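Local coordinates for mitogen-activated protein kinase, putative (Map kinase-like protein) (Leishmania major, PDB 3PG1) that probably phosphorylates serine and threonine residues of other proteins at the expense of ATP, at residues V205-K209 / V258-S263; F239-L243 / A266-L270; R158-P162 / H196-R200; V155-D159 / F211-D216; V247-T252 / S275-R280. One frame throughout, in Å; residues are numbered along the deposited sequence.

Contact 1 of 5, residues V205-K209 / V258-S263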
# COMPACT_ATOMS: atom_id res chain seq x y z
N VAL A 205 8.56 1.48 14.08
CA VAL A 205 10.01 1.20 14.29
C VAL A 205 10.15 0.65 15.73
O VAL A 205 10.99 -0.22 15.99
CB VAL A 205 10.89 2.49 14.08
CG1 VAL A 205 12.36 2.23 14.46
CG2 VAL A 205 10.77 3.04 12.63
N MET A 206 9.34 1.20 16.68
CA MET A 206 9.36 0.76 18.09
C MET A 206 8.42 -0.42 18.36
O MET A 206 8.14 -0.75 19.52
CB MET A 206 9.13 1.94 19.02
CG MET A 206 10.19 3.04 18.86
SD MET A 206 9.99 4.36 20.08
CE MET A 206 8.38 5.06 19.58
N GLN A 207 7.96 -1.09 17.28
CA GLN A 207 7.17 -2.33 17.35
C GLN A 207 5.95 -2.27 18.26
O GLN A 207 5.60 -3.26 18.89
CB GLN A 207 8.11 -3.52 17.79
CG GLN A 207 9.31 -3.71 16.88
CD GLN A 207 10.48 -4.45 17.52
OE1 GLN A 207 10.60 -4.61 18.76
NE2 GLN A 207 11.39 -4.87 16.66
N PHE A 208 5.31 -1.09 18.35
CA PHE A 208 4.09 -0.94 19.15
C PHE A 208 2.93 -1.72 18.54
O PHE A 208 2.60 -1.57 17.36
CB PHE A 208 3.73 0.54 19.28
CG PHE A 208 2.57 0.85 20.19
CD1 PHE A 208 2.58 0.45 21.52
CD2 PHE A 208 1.52 1.64 19.74
CE1 PHE A 208 1.52 0.80 22.39
CE2 PHE A 208 0.44 1.96 20.60
CZ PHE A 208 0.45 1.52 21.91
N LYS A 209 2.31 -2.58 19.33
CA LYS A 209 1.21 -3.40 18.84
C LYS A 209 -0.09 -2.58 18.64
O LYS A 209 -0.97 -3.00 17.88
CB LYS A 209 0.96 -4.59 19.80
CG LYS A 209 0.66 -4.20 21.24
CD LYS A 209 -0.67 -4.76 21.74
CE LYS A 209 -0.71 -4.86 23.25
NZ LYS A 209 -0.58 -3.54 23.92
N VAL A 258 7.38 8.41 24.32
CA VAL A 258 8.06 7.24 23.77
C VAL A 258 7.53 5.95 24.42
O VAL A 258 7.24 4.98 23.72
CB VAL A 258 9.59 7.39 23.88
CG1 VAL A 258 10.33 6.13 23.44
CG2 VAL A 258 10.08 8.59 23.10
N VAL A 259 7.39 5.94 25.75
CA VAL A 259 6.92 4.74 26.44
C VAL A 259 5.52 4.36 26.05
O VAL A 259 5.27 3.18 25.91
CB VAL A 259 7.26 4.61 27.96
CG1 VAL A 259 8.51 5.37 28.36
CG2 VAL A 259 6.07 4.96 28.85
N MET A 260 4.65 5.35 25.75
CA MET A 260 3.30 5.05 25.28
C MET A 260 3.23 4.38 23.88
O MET A 260 2.23 3.74 23.59
CB MET A 260 2.43 6.31 25.18
CG MET A 260 2.19 6.98 26.48
SD MET A 260 1.07 8.40 26.20
CE MET A 260 1.02 8.97 27.75
N PHE A 261 4.20 4.60 23.00
CA PHE A 261 4.05 3.97 21.69
C PHE A 261 5.26 3.12 21.27
O PHE A 261 5.67 3.13 20.11
CB PHE A 261 3.43 4.93 20.61
CG PHE A 261 4.08 6.28 20.54
CD1 PHE A 261 5.18 6.50 19.72
CD2 PHE A 261 3.63 7.33 21.33
CE1 PHE A 261 5.81 7.74 19.68
CE2 PHE A 261 4.29 8.57 21.30
CZ PHE A 261 5.39 8.76 20.50
N SER A 262 5.79 2.33 22.26
CA SER A 262 6.89 1.39 22.06
C SER A 262 6.52 0.07 22.70
O SER A 262 5.80 0.04 23.69
CB SER A 262 8.20 1.90 22.65
OG SER A 262 8.05 2.33 23.99
N SER A 263 7.05 -1.01 22.14
CA SER A 263 6.89 -2.32 22.76
C SER A 263 7.80 -2.36 24.00
O SER A 263 8.77 -1.59 24.05
CB SER A 263 7.36 -3.40 21.80
OG SER A 263 8.76 -3.30 21.61

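Contact 2 of 5, residues F239-L243 / A266-L270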
# COMPACT_ATOMS: atom_id res chain seq x y z
N PHE A 239 17.75 0.14 13.83
CA PHE A 239 16.73 0.65 14.74
C PHE A 239 17.19 2.02 15.35
O PHE A 239 16.44 2.97 15.34
CB PHE A 239 16.52 -0.40 15.87
CG PHE A 239 15.68 0.08 17.04
CD1 PHE A 239 14.30 -0.08 17.04
CD2 PHE A 239 16.28 0.58 18.19
CE1 PHE A 239 13.53 0.37 18.12
CE2 PHE A 239 15.52 1.04 19.25
CZ PHE A 239 14.14 0.91 19.22
N TYR A 240 18.44 2.10 15.87
CA TYR A 240 18.88 3.34 16.51
C TYR A 240 19.15 4.48 15.55
O TYR A 240 18.80 5.63 15.85
CB TYR A 240 20.13 3.12 17.38
CG TYR A 240 19.93 2.16 18.54
CD1 TYR A 240 19.19 2.53 19.65
CD2 TYR A 240 20.53 0.90 18.53
CE1 TYR A 240 19.03 1.67 20.73
CE2 TYR A 240 20.36 0.03 19.60
CZ TYR A 240 19.62 0.41 20.70
OH TYR A 240 19.51 -0.41 21.79
N ASN A 241 19.79 4.18 14.42
CA ASN A 241 20.16 5.23 13.50
C ASN A 241 18.99 5.76 12.69
O ASN A 241 19.04 6.91 12.25
CB ASN A 241 21.46 4.94 12.73
CG ASN A 241 21.33 4.03 11.52
OD1 ASN A 241 20.36 4.08 10.80
ND2 ASN A 241 22.33 3.18 11.27
N GLN A 242 17.92 4.95 12.55
CA GLN A 242 16.67 5.37 11.90
C GLN A 242 15.98 6.34 12.86
O GLN A 242 15.55 7.43 12.46
CB GLN A 242 15.75 4.14 11.64
CG GLN A 242 14.39 4.52 10.93
CD GLN A 242 14.59 4.95 9.48
OE1 GLN A 242 15.53 4.54 8.81
NE2 GLN A 242 13.69 5.74 8.93
N LEU A 243 15.89 5.97 14.12
CA LEU A 243 15.28 6.86 15.13
C LEU A 243 16.08 8.14 15.31
O LEU A 243 15.49 9.21 15.46
CB LEU A 243 15.07 6.17 16.48
CG LEU A 243 13.89 5.15 16.51
CD1 LEU A 243 13.88 4.36 17.81
CD2 LEU A 243 12.47 5.86 16.25
N ALA A 266 11.43 -2.52 22.83
CA ALA A 266 11.91 -1.26 22.27
C ALA A 266 12.26 -0.23 23.34
O ALA A 266 13.25 0.48 23.20
CB ALA A 266 10.94 -0.69 21.27
N ARG A 267 11.47 -0.20 24.44
CA ARG A 267 11.72 0.66 25.61
C ARG A 267 13.06 0.29 26.22
O ARG A 267 13.83 1.18 26.60
CB ARG A 267 10.66 0.44 26.69
CG ARG A 267 9.42 1.24 26.48
CD ARG A 267 8.32 0.73 27.38
NE ARG A 267 6.99 0.83 26.75
CZ ARG A 267 5.95 0.13 27.16
NH1 ARG A 267 6.07 -0.74 28.16
NH2 ARG A 267 4.77 0.29 26.57
N ASP A 268 13.34 -1.02 26.32
CA ASP A 268 14.62 -1.47 26.86
C ASP A 268 15.78 -1.13 25.91
O ASP A 268 16.86 -0.82 26.39
CB ASP A 268 14.58 -2.96 27.19
CG ASP A 268 13.80 -3.30 28.45
OD1 ASP A 268 13.72 -2.43 29.36
OD2 ASP A 268 13.33 -4.46 28.55
N TYR A 269 15.55 -1.17 24.60
CA TYR A 269 16.61 -0.80 23.65
C TYR A 269 17.00 0.68 23.83
O TYR A 269 18.16 1.04 23.68
CB TYR A 269 16.13 -0.93 22.18
CG TYR A 269 15.81 -2.33 21.67
CD1 TYR A 269 16.41 -3.46 22.23
CD2 TYR A 269 14.94 -2.52 20.60
CE1 TYR A 269 16.13 -4.74 21.76
CE2 TYR A 269 14.66 -3.79 20.11
CZ TYR A 269 15.27 -4.90 20.69
OH TYR A 269 14.99 -6.16 20.21
N LEU A 270 16.00 1.52 24.09
CA LEU A 270 16.14 2.97 24.22
C LEU A 270 16.36 3.45 25.65
O LEU A 270 16.46 4.66 25.89
CB LEU A 270 14.87 3.64 23.63
CG LEU A 270 14.60 3.40 22.14
CD1 LEU A 270 13.15 3.62 21.82
CD2 LEU A 270 15.50 4.25 21.26

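Contact 3 of 5, residues R158-P162 / H196-R200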
# COMPACT_ATOMS: atom_id res chain seq x y z
N ARG A 158 -0.30 0.42 6.14
CA ARG A 158 0.83 -0.03 6.93
C ARG A 158 2.16 -0.16 6.19
O ARG A 158 3.22 -0.24 6.84
CB ARG A 158 0.48 -1.30 7.75
CG ARG A 158 1.30 -1.44 9.03
CD ARG A 158 1.11 -2.84 9.58
NE ARG A 158 2.29 -3.31 10.29
CZ ARG A 158 2.37 -4.46 10.95
NH1 ARG A 158 1.32 -5.28 10.99
NH2 ARG A 158 3.48 -4.80 11.58
N ASP A 159 2.15 -0.12 4.85
CA ASP A 159 3.44 -0.17 4.16
C ASP A 159 3.42 0.75 2.92
O ASP A 159 3.78 0.32 1.81
CB ASP A 159 3.82 -1.62 3.80
CG ASP A 159 5.27 -1.77 3.31
OD1 ASP A 159 6.14 -0.93 3.70
OD2 ASP A 159 5.53 -2.66 2.48
N LEU A 160 2.95 1.98 3.11
CA LEU A 160 2.86 2.93 2.00
C LEU A 160 4.25 3.44 1.67
O LEU A 160 4.95 3.89 2.56
CB LEU A 160 1.92 4.11 2.32
CG LEU A 160 1.72 5.13 1.18
CD1 LEU A 160 0.76 4.58 0.09
CD2 LEU A 160 1.21 6.47 1.71
N HIS A 161 4.63 3.39 0.41
CA HIS A 161 5.93 3.89 -0.06
C HIS A 161 5.79 4.21 -1.56
O HIS A 161 4.80 3.80 -2.16
CB HIS A 161 7.07 2.90 0.29
CG HIS A 161 7.04 1.59 -0.45
ND1 HIS A 161 6.63 0.42 0.17
CD2 HIS A 161 7.42 1.31 -1.71
CE1 HIS A 161 6.74 -0.53 -0.75
NE2 HIS A 161 7.20 -0.05 -1.89
N PRO A 162 6.71 5.01 -2.18
CA PRO A 162 6.56 5.36 -3.60
C PRO A 162 6.37 4.18 -4.57
O PRO A 162 5.69 4.36 -5.57
CB PRO A 162 7.85 6.16 -3.88
CG PRO A 162 8.23 6.76 -2.52
CD PRO A 162 7.93 5.63 -1.61
N HIS A 196 9.59 -0.02 2.58
CA HIS A 196 10.94 0.01 3.16
C HIS A 196 10.90 0.49 4.63
O HIS A 196 9.94 1.17 5.05
CB HIS A 196 11.83 0.97 2.32
CG HIS A 196 13.28 0.59 2.22
ND1 HIS A 196 14.00 0.80 1.04
CD2 HIS A 196 14.10 0.02 3.14
CE1 HIS A 196 15.24 0.39 1.31
NE2 HIS A 196 15.35 -0.08 2.55
N ARG A 197 11.98 0.17 5.39
CA ARG A 197 12.21 0.66 6.75
C ARG A 197 12.18 2.23 6.79
O ARG A 197 11.76 2.83 7.78
CB ARG A 197 13.55 0.09 7.28
CG ARG A 197 14.76 0.14 6.30
CD ARG A 197 16.06 -0.39 6.89
NE ARG A 197 17.24 0.14 6.21
CZ ARG A 197 17.83 -0.45 5.17
NH1 ARG A 197 17.36 -1.60 4.69
NH2 ARG A 197 18.91 0.10 4.60
N TRP A 198 12.52 2.88 5.66
CA TRP A 198 12.60 4.33 5.52
C TRP A 198 11.29 5.12 5.68
O TRP A 198 11.33 6.32 5.97
CB TRP A 198 13.30 4.72 4.20
CG TRP A 198 14.71 4.23 4.02
CD1 TRP A 198 15.52 3.64 4.97
CD2 TRP A 198 15.52 4.39 2.86
NE1 TRP A 198 16.77 3.40 4.45
CE2 TRP A 198 16.79 3.83 3.14
CE3 TRP A 198 15.28 4.91 1.56
CZ2 TRP A 198 17.84 3.84 2.20
CZ3 TRP A 198 16.31 4.89 0.63
CH2 TRP A 198 17.57 4.36 0.95
N TYR A 199 10.13 4.44 5.53
CA TYR A 199 8.81 5.10 5.58
C TYR A 199 8.00 4.72 6.80
O TYR A 199 6.84 5.07 6.86
CB TYR A 199 8.02 4.78 4.28
CG TYR A 199 8.83 5.11 3.04
CD1 TYR A 199 8.72 6.35 2.41
CD2 TYR A 199 9.75 4.19 2.51
CE1 TYR A 199 9.51 6.68 1.31
CE2 TYR A 199 10.55 4.52 1.43
CZ TYR A 199 10.42 5.76 0.82
OH TYR A 199 11.19 6.07 -0.28
N ARG A 200 8.59 3.96 7.75
CA ARG A 200 7.88 3.46 8.93
C ARG A 200 7.81 4.52 10.01
O ARG A 200 8.83 5.10 10.39
CB ARG A 200 8.57 2.20 9.50
CG ARG A 200 8.65 1.05 8.50
CD ARG A 200 7.92 -0.19 8.95
NE ARG A 200 8.17 -1.32 8.05
CZ ARG A 200 7.55 -1.52 6.89
NH1 ARG A 200 6.64 -0.66 6.45
NH2 ARG A 200 7.86 -2.57 6.13
O HOH W 1 4.98 1.80 7.23

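Contact 4 of 5, residues V155-D159 / F211-D216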
# COMPACT_ATOMS: atom_id res chain seq x y z
N VAL A 155 -9.42 0.22 7.21
CA VAL A 155 -8.26 -0.47 6.68
C VAL A 155 -7.04 0.39 6.81
O VAL A 155 -7.05 1.57 6.43
CB VAL A 155 -8.56 -0.94 5.21
CG1 VAL A 155 -7.32 -1.54 4.52
CG2 VAL A 155 -9.71 -1.94 5.22
N VAL A 156 -5.97 -0.18 7.32
CA VAL A 156 -4.71 0.53 7.47
C VAL A 156 -3.76 -0.04 6.43
O VAL A 156 -3.64 -1.27 6.33
CB VAL A 156 -4.16 0.37 8.92
CG1 VAL A 156 -2.81 1.09 9.07
CG2 VAL A 156 -5.19 0.94 9.93
N HIS A 157 -3.09 0.84 5.63
CA HIS A 157 -2.16 0.34 4.61
C HIS A 157 -1.00 -0.33 5.30
O HIS A 157 -0.75 -1.52 5.10
CB HIS A 157 -1.66 1.47 3.64
CG HIS A 157 -0.94 0.94 2.44
ND1 HIS A 157 0.17 0.12 2.56
CD2 HIS A 157 -1.23 1.08 1.12
CE1 HIS A 157 0.51 -0.22 1.33
NE2 HIS A 157 -0.31 0.33 0.43
N ARG A 158 -0.30 0.42 6.14
CA ARG A 158 0.83 -0.03 6.93
C ARG A 158 2.16 -0.16 6.19
O ARG A 158 3.22 -0.24 6.84
CB ARG A 158 0.48 -1.30 7.75
CG ARG A 158 1.30 -1.44 9.03
CD ARG A 158 1.11 -2.84 9.58
NE ARG A 158 2.29 -3.31 10.29
CZ ARG A 158 2.37 -4.46 10.95
NH1 ARG A 158 1.32 -5.28 10.99
NH2 ARG A 158 3.48 -4.80 11.58
N ASP A 159 2.15 -0.12 4.85
CA ASP A 159 3.44 -0.17 4.16
C ASP A 159 3.42 0.75 2.92
O ASP A 159 3.78 0.32 1.81
CB ASP A 159 3.82 -1.62 3.80
CG ASP A 159 5.27 -1.77 3.31
OD1 ASP A 159 6.14 -0.93 3.70
OD2 ASP A 159 5.53 -2.66 2.48
N PHE A 211 -0.57 0.22 17.11
CA PHE A 211 -0.49 1.21 16.01
C PHE A 211 -1.88 1.37 15.38
O PHE A 211 -2.73 0.44 15.43
CB PHE A 211 0.54 0.81 14.92
CG PHE A 211 0.11 -0.41 14.16
CD1 PHE A 211 0.42 -1.69 14.62
CD2 PHE A 211 -0.60 -0.29 12.97
CE1 PHE A 211 0.02 -2.82 13.91
CE2 PHE A 211 -1.00 -1.42 12.26
CZ PHE A 211 -0.71 -2.68 12.74
N THR A 212 -2.09 2.51 14.72
CA THR A 212 -3.38 2.81 14.10
C THR A 212 -3.18 3.32 12.67
O THR A 212 -2.07 3.35 12.16
CB THR A 212 -4.15 3.85 14.98
OG1 THR A 212 -3.57 5.17 14.83
CG2 THR A 212 -4.25 3.44 16.47
N LYS A 213 -4.27 3.81 12.05
CA LYS A 213 -4.25 4.38 10.69
C LYS A 213 -3.28 5.58 10.59
O LYS A 213 -2.80 5.88 9.49
CB LYS A 213 -5.68 4.81 10.28
CG LYS A 213 -6.28 5.87 11.19
CD LYS A 213 -7.77 6.03 10.79
CE LYS A 213 -8.53 6.94 11.71
NZ LYS A 213 -9.99 6.86 11.43
N LEU A 214 -2.94 6.22 11.75
CA LEU A 214 -1.92 7.29 11.71
C LEU A 214 -0.54 6.90 11.24
O LEU A 214 0.21 7.77 10.74
CB LEU A 214 -1.85 8.02 13.05
CG LEU A 214 -3.11 8.90 13.15
CD1 LEU A 214 -3.51 9.10 14.51
CD2 LEU A 214 -2.94 10.18 12.28
N VAL A 215 -0.22 5.60 11.26
CA VAL A 215 1.08 5.19 10.67
C VAL A 215 1.15 5.60 9.17
O VAL A 215 2.23 5.92 8.65
CB VAL A 215 1.43 3.69 10.88
CG1 VAL A 215 1.46 3.33 12.37
CG2 VAL A 215 0.53 2.76 10.05
N ASP A 216 -0.01 5.54 8.47
CA ASP A 216 -0.05 5.88 7.05
C ASP A 216 0.22 7.35 6.79
O ASP A 216 0.75 7.68 5.72
CB ASP A 216 -1.38 5.47 6.38
CG ASP A 216 -1.58 3.96 6.34
OD1 ASP A 216 -2.75 3.53 6.21
OD2 ASP A 216 -0.57 3.22 6.41

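Contact 5 of 5, residues V247-T252 / S275-R280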
# COMPACT_ATOMS: atom_id res chain seq x y z
N VAL A 247 14.63 11.96 14.80
CA VAL A 247 14.75 12.91 15.91
C VAL A 247 15.60 14.15 15.54
O VAL A 247 15.23 15.25 15.92
CB VAL A 247 15.21 12.18 17.21
CG1 VAL A 247 15.73 13.16 18.26
CG2 VAL A 247 14.07 11.34 17.77
N GLU A 248 16.64 13.98 14.73
CA GLU A 248 17.47 15.06 14.20
C GLU A 248 16.60 16.08 13.47
O GLU A 248 16.88 17.26 13.52
CB GLU A 248 18.50 14.54 13.20
CG GLU A 248 19.77 14.02 13.82
CD GLU A 248 20.82 13.57 12.81
OE1 GLU A 248 20.55 13.60 11.59
OE2 GLU A 248 21.91 13.13 13.26
N VAL A 249 15.53 15.62 12.79
CA VAL A 249 14.63 16.50 12.06
C VAL A 249 13.51 16.99 12.98
O VAL A 249 13.36 18.21 13.14
CB VAL A 249 14.09 15.81 10.76
CG1 VAL A 249 12.84 16.51 10.22
CG2 VAL A 249 15.17 15.74 9.68
N VAL A 250 12.76 16.05 13.61
CA VAL A 250 11.59 16.38 14.42
C VAL A 250 11.84 16.88 15.86
O VAL A 250 10.96 17.44 16.48
CB VAL A 250 10.46 15.33 14.32
CG1 VAL A 250 10.12 14.98 12.86
CG2 VAL A 250 10.79 14.08 15.13
N GLY A 251 13.01 16.67 16.37
CA GLY A 251 13.30 17.06 17.74
C GLY A 251 12.99 15.93 18.69
O GLY A 251 12.19 15.04 18.40
N THR A 252 13.67 15.95 19.82
CA THR A 252 13.58 14.93 20.86
C THR A 252 12.14 14.82 21.40
O THR A 252 11.63 15.80 21.94
CB THR A 252 14.62 15.23 21.95
OG1 THR A 252 15.92 15.24 21.36
CG2 THR A 252 14.57 14.24 23.11
N SER A 275 19.11 11.90 24.83
CA SER A 275 18.63 12.70 23.70
C SER A 275 18.16 14.08 24.17
O SER A 275 17.21 14.18 24.95
CB SER A 275 17.53 11.95 22.95
OG SER A 275 17.21 12.56 21.70
N ASN A 276 18.85 15.12 23.71
CA ASN A 276 18.56 16.53 24.01
C ASN A 276 18.90 17.30 22.74
O ASN A 276 19.88 18.05 22.67
CB ASN A 276 19.39 17.01 25.22
CG ASN A 276 18.85 18.25 25.91
OD1 ASN A 276 18.26 19.15 25.30
ND2 ASN A 276 19.08 18.34 27.22
N VAL A 277 18.09 17.04 21.70
CA VAL A 277 18.29 17.58 20.36
C VAL A 277 17.11 18.50 19.96
O VAL A 277 15.95 18.09 20.05
CB VAL A 277 18.55 16.39 19.38
CG1 VAL A 277 18.17 16.70 17.94
CG2 VAL A 277 19.99 15.91 19.47
N PRO A 278 17.40 19.75 19.51
CA PRO A 278 16.31 20.63 19.09
C PRO A 278 15.80 20.25 17.69
O PRO A 278 16.54 19.65 16.90
CB PRO A 278 16.97 22.02 19.09
CG PRO A 278 18.41 21.75 18.83
CD PRO A 278 18.73 20.39 19.34
N ALA A 279 14.54 20.62 17.37
CA ALA A 279 14.00 20.37 16.03
C ALA A 279 14.79 21.24 15.03
O ALA A 279 15.26 22.34 15.40
CB ALA A 279 12.52 20.73 15.99
N ARG A 280 14.99 20.75 13.78
CA ARG A 280 15.70 21.55 12.78
C ARG A 280 14.70 22.50 12.14
O ARG A 280 13.49 22.29 12.28
CB ARG A 280 16.39 20.68 11.70
CG ARG A 280 17.61 19.91 12.22
CD ARG A 280 18.71 19.73 11.19
NE ARG A 280 18.28 19.10 9.93
CZ ARG A 280 18.58 17.86 9.57
NH1 ARG A 280 19.29 17.07 10.37
NH2 ARG A 280 18.17 17.39 8.39
O HOH W 2 18.63 18.96 15.74

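Contact 1 of 5, residues V205-K209 / V258-S263
The aromatic ring of Phe208 lies against the backbone of Phe261, and here the contact is tight: Phe261 CA sits 3.8 Å from the Phe208 ring centroid, nearly above the face, a CH-pi contact. With CG anti to the backbone N (chi1 -175°), the ring also has Met260 O over its face, 3.3 Å from Phe208 CE1. Met206 packs alongside, its SD 3.8 Å from Val258 CG1. The main polar link is made by Ser263 N, which gives a straight bond of 2.8 Å to Met206 O; Ser263 OG adds a weak one and has its stronger partner in Ala266 N, as the N-cap of helix 264-269. Val258 O is gripped from opposite faces of its carbonyl plane by Phe261 N and Ser262 OG. Phe261 O is buried 3.3 Å from Phe208 CB without a polar partner. The solvent side is looser. Gln207, whose positive phi makes it the C-prime residue of a Schellman motif ending helix 202-205, merely skirts Ser263, and Met260 directs its side chain outward. The chemistry implies a mainly apolar seat in which one carbonyl, Met206 O, ties a helix end to the start of another.

Contact 2 of 5, residues F239-L243 / A266-L270
Phe239 and Tyr269 form a T-shaped pair, the edge of Tyr269 directed at the face of Phe239, with centroids 5.1 Å apart and planes at 74°. Phe239 extends with CG anti to its own N (chi1 169°), which carries the ring across to helix 264-269. Tyr269 CD2 is the nearest ring atom, over one face of Phe239 toward its rim; Leu243 CD1 covers the opposite face, so the phenyl is sandwiched between a leucine of its own helix and Tyr269. Phe239 CE2 also reaches Tyr269 CB at 3.6 Å. The polar partner of this apolar set is Tyr240, whose OH donates to Tyr269 O over 2.7 Å, arriving 30° out of the carbonyl plane. That carbonyl lies at the edge of the Tyr240 ring, while Phe239 CD2 rests above the ring centre. Leu270 CD2, in one of two conformers, reaches Phe239 CE2 and Leu243 CD1, both at 3.8 Å. One shell farther out, Val205 of helix 202-205 touches both Phe239 and Leu243, and Met206 packs on Leu243, Ala266 and Leu270. Such an aromatic seam is the join between helix G of the C-terminal kinase lobe, 239-250, and the MAP kinase insert containing helix 264-269.

Contact 3 of 5, residues R158-P162 / H196-R200
Asp159 and Arg200 approach with their CA atoms 7.5 Å apart, and His161 and Tyr199 come to 6.4 Å; the first segment is irregular, the second makes a short 3-10 turn at 197-199, and no direct backbone hydrogen bond joins them. Side chains and one water do the joining. Arg200 NH1 donates to Asp159 OD1 over 2.8 Å in a salt bridge, reaching the oxygen from above the carboxylate plane, 46° out of it; NH2 adds a weak second bond to the same atom. A bend at chi2 (-119°) swings the guanidinium round to this position. The water donates to Arg158 O at 2.7 Å and accepts from Arg200 NH1, so a single nitrogen serves both a carboxylate and a bridged carbonyl. Deeper in, Tyr199 lays one ring face over His161 CB, 4.0 Å from CB to the centroid, and its CZ meets Pro162 CD at 3.5 Å. The phenol hydroxyl is fixed by Glu226 of helix 214-229, while Asn164 holds both His161 N and Asp159 O. This pairing belongs to the protein kinase catalytic loop, with its His-Arg-Asp motif, set against the P+1 loop near the end of the activation segment. In other kinases these two loops flank the phosphoacceptor site, consistent with the same role here.

Contact 4 of 5, residues V155-D159 / F211-D216
Val156 opens the contact by nesting into the turn that begins helix 214-229. Its CG2 lies 3.6 Å from Lys213 CA, and CG1 packs on Val215 CG2 at 3.9 Å, the two valines crossing at about a right angle. Next, His157 turns its backbone inward: its N donates to Asp216 OD1 over 2.8 Å. Its ring leads away, CG anti to the backbone N (chi1 -169°), so that ND1 accepts from Asp159 N at 3.0 Å and NE2 serves Cys176 O. Arg158 then gives its own N to Asp216 OD2, again at 2.8 Å. Both carboxylate oxygens use their syn lone pairs, one amide each, and the side chain of a single aspartate thus holds two successive peptide groups in a two-pronged grip; OD1 has a further donor in His151 NE2. With three N-H groups pointing at a buried carboxylate, its negative charge is probably well stabilised. The Arg158 side chain, by contrast, leaves this site and runs across Phe211, whose CZ lies 3.7 Å from Arg158 CD. Ring and guanidinium planes stand 46° apart, with Phe211 CE1 above one guanidinium face. An aspartate of helix F bound to the His-Arg-Asp backbone is a hallmark of protein kinases. Here the loop, which connects helix 133-152 to strand 165-167, rests on the first turn of helix 214-229, while Leu204 of helix 202-205 covers Phe211, Val215 and Arg158 and Leu147 of helix 133-152 packs on Asp216.

Contact 5 of 5, residues V247-T252 / S275-R280
Gly251 and Ala279 face each other where helix G ends, their CA atoms 3.8 Å apart, and an extended segment returning from the MAP kinase insert runs antiparallel to the chain leaving the helix. Backbone bonds set the pairing: Arg280 N donates to Val249 O at 3.1 Å, and Thr252 N to Val277 O at the same length. Between them Gly251, with positive phi (91°), turns the chain out of the helix and lets the two backbones come close. Hydroxyl bonds extend the pairing. Thr252 OG1, anti to the carbonyl carbon, accepts from Val277 N over 2.8 Å and shares a hydrogen bond of 3.0 Å with Ser275 OG. Charge contributes less, since Glu248 and Arg280 lie side by side and their salt bridge is long, OE1 to NH1 3.9 Å; Glu248 OE2 has a weak bond to Asn244. Apolar contact is equally modest: Val277 CG1 reaches Val247 CG1 at 4.3 Å. Val249 is the buried member, wedged among Phe234, Trp282 and Val285. From there its CG2 comes up against the Arg280 guanidinium, 3.6 Å above one face and displaced toward the rim.

Contacts 3 and 4 lie nearest the middle of the chain, share Arg158 and Asp159, and rely on carboxylates: one bridges to an arginine, the other takes backbone amides. Contacts 1 and 2 lie farther out and touch each other; Met206 packs in both, and their chemistry is apolar and aromatic, with a single strong hydrogen bond across each. Contact 5 is at the surface, its centre about 29 Å from the centre of the chain, and depends on paired backbones and hydroxyls. It shares helix 239-250 with contact 2, so that helix meets the insert near its beginning and again at its end. Contact 1 also abuts contact 3, through Val205 and Arg200.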